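Local coordinates for minor capsid protein (Enterobacteria phage PRD1, PDB 1YQ8) that forms, as a homotrimer and together with proteins P31 and P2, the spike complexes at the capsid 5-fold vertices and is essential for viral infectivity, at residues T92-G97 against L164-F169. Sequence-based numbering, arbitrary orientation.
Sequences TKSAAG and LDVLKF
A beta hairpin turn at the edge of a sheet of the jelly-roll in the C-terminal part of P5, Ser94 to Gly97, meets the start of strand 166-173 through Ala96 and Gly97. Ser94 and Gly97 pair at the turn: Ser94 N bonds to Gly97 O at 2.6 Å, and the return bond from Gly97 N to Ser94 O is weak. No hydrogen bond links the two segments themselves. Two CA-H...O contacts run across instead. Gly97 CA lies 3.2 Å from Leu167 O, and Lys168 CA lies 3.4 Å from Ala96 O. The carbonyl of Ala96 also rests alongside the root of the Lys168 side chain, with CG 3.5 Å from Ala96 O. A chi1 of -54° sets this CG beside the backbone N of Lys168, and the extended chain carries NZ on to a long, weak ion pair with Asp75. Val166 adds the apolar part. Its CG2, anti to the backbone N, comes 4.1 Å from Ala96 CB. The same methyl also lies near the backbone of Ala96 and Gly97. Gly97 has phi 142° and psi -136°, angles that call for glycine. With no side chain, its CA faces Leu167 O directly. Ser94 OG takes a weak bond from Ala96 N and is hydrogen-bonded to Gln99. Strand 97-100 lies between strands 91-94 and 166-173, and Ile98 pairs with Leu167 through the backbone. On the other side of strand 166-173 runs strand 123-130, while Leu167 and Phe169 pack on Ile110 of strand 106-115 in the second sheet.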
# COMPACT_ATOMS: atom_id res chain seq x y z
N THR A 92 -17.69 -2.83 1.42
CA THR A 92 -18.64 -3.93 1.48
C THR A 92 -18.89 -4.58 0.12
O THR A 92 -18.93 -3.89 -0.90
CB THR A 92 -19.96 -3.40 2.00
OG1 THR A 92 -20.30 -2.23 1.26
CG2 THR A 92 -19.85 -3.04 3.47
N LYS A 93 -19.06 -5.90 0.08
CA LYS A 93 -19.31 -6.57 -1.19
C LYS A 93 -20.78 -6.43 -1.58
O LYS A 93 -21.65 -6.47 -0.72
CB LYS A 93 -18.92 -8.06 -1.14
CG LYS A 93 -19.56 -8.89 -0.03
CD LYS A 93 -19.22 -10.37 -0.23
CE LYS A 93 -18.89 -11.09 1.09
NZ LYS A 93 -20.03 -11.21 2.06
N SER A 94 -21.03 -6.26 -2.87
CA SER A 94 -22.39 -6.13 -3.37
C SER A 94 -22.48 -6.86 -4.70
O SER A 94 -21.51 -7.48 -5.13
CB SER A 94 -22.78 -4.66 -3.54
OG SER A 94 -22.06 -4.02 -4.58
N ALA A 95 -23.64 -6.78 -5.35
CA ALA A 95 -23.88 -7.45 -6.62
C ALA A 95 -23.20 -6.78 -7.82
O ALA A 95 -23.19 -7.34 -8.92
CB ALA A 95 -25.38 -7.55 -6.88
N ALA A 96 -22.63 -5.60 -7.59
CA ALA A 96 -21.93 -4.85 -8.63
C ALA A 96 -20.43 -4.76 -8.34
O ALA A 96 -19.67 -4.27 -9.17
CB ALA A 96 -22.53 -3.45 -8.76
N GLY A 97 -20.02 -5.23 -7.17
CA GLY A 97 -18.61 -5.19 -6.79
C GLY A 97 -18.40 -4.88 -5.31
O GLY A 97 -19.06 -5.45 -4.44
N LEU A 164 -22.49 4.48 -7.90
CA LEU A 164 -21.37 4.97 -8.67
C LEU A 164 -20.12 4.83 -7.80
O LEU A 164 -18.98 4.84 -8.29
CB LEU A 164 -21.58 6.44 -9.05
CG LEU A 164 -22.81 6.79 -9.89
CD1 LEU A 164 -22.88 8.30 -10.06
CD2 LEU A 164 -22.74 6.11 -11.24
N ASP A 165 -20.34 4.70 -6.49
CA ASP A 165 -19.25 4.56 -5.57
C ASP A 165 -19.00 3.08 -5.40
O ASP A 165 -19.02 2.56 -4.29
CB ASP A 165 -19.59 5.19 -4.22
CG ASP A 165 -19.82 6.69 -4.30
OD1 ASP A 165 -19.12 7.38 -5.08
OD2 ASP A 165 -20.69 7.20 -3.57
N VAL A 166 -18.76 2.41 -6.52
CA VAL A 166 -18.51 0.98 -6.51
C VAL A 166 -17.37 0.52 -7.43
O VAL A 166 -17.25 0.96 -8.57
CB VAL A 166 -19.80 0.20 -6.91
CG1 VAL A 166 -20.25 0.60 -8.29
CG2 VAL A 166 -19.54 -1.30 -6.85
N LEU A 167 -16.51 -0.35 -6.90
CA LEU A 167 -15.41 -0.91 -7.67
C LEU A 167 -15.99 -2.17 -8.34
O LEU A 167 -16.37 -3.12 -7.66
CB LEU A 167 -14.23 -1.32 -6.76
CG LEU A 167 -13.28 -0.28 -6.15
CD1 LEU A 167 -12.47 -0.91 -5.05
CD2 LEU A 167 -12.38 0.28 -7.22
N LYS A 168 -16.09 -2.18 -9.66
CA LYS A 168 -16.62 -3.34 -10.35
C LYS A 168 -15.44 -4.18 -10.75
O LYS A 168 -14.36 -3.64 -10.97
CB LYS A 168 -17.39 -2.91 -11.61
CG LYS A 168 -18.48 -1.87 -11.39
CD LYS A 168 -19.18 -1.57 -12.70
CE LYS A 168 -20.57 -0.99 -12.48
NZ LYS A 168 -21.34 -0.94 -13.76
N PHE A 169 -15.61 -5.50 -10.84
CA PHE A 169 -14.50 -6.38 -11.22
C PHE A 169 -14.83 -7.35 -12.35
O PHE A 169 -15.99 -7.72 -12.55
CB PHE A 169 -14.00 -7.16 -10.00
CG PHE A 169 -13.33 -6.31 -8.96
CD1 PHE A 169 -14.09 -5.64 -8.00
CD2 PHE A 169 -11.95 -6.12 -8.98
CE1 PHE A 169 -13.48 -4.81 -7.08
CE2 PHE A 169 -11.34 -5.29 -8.06
CZ PHE A 169 -12.10 -4.63 -7.11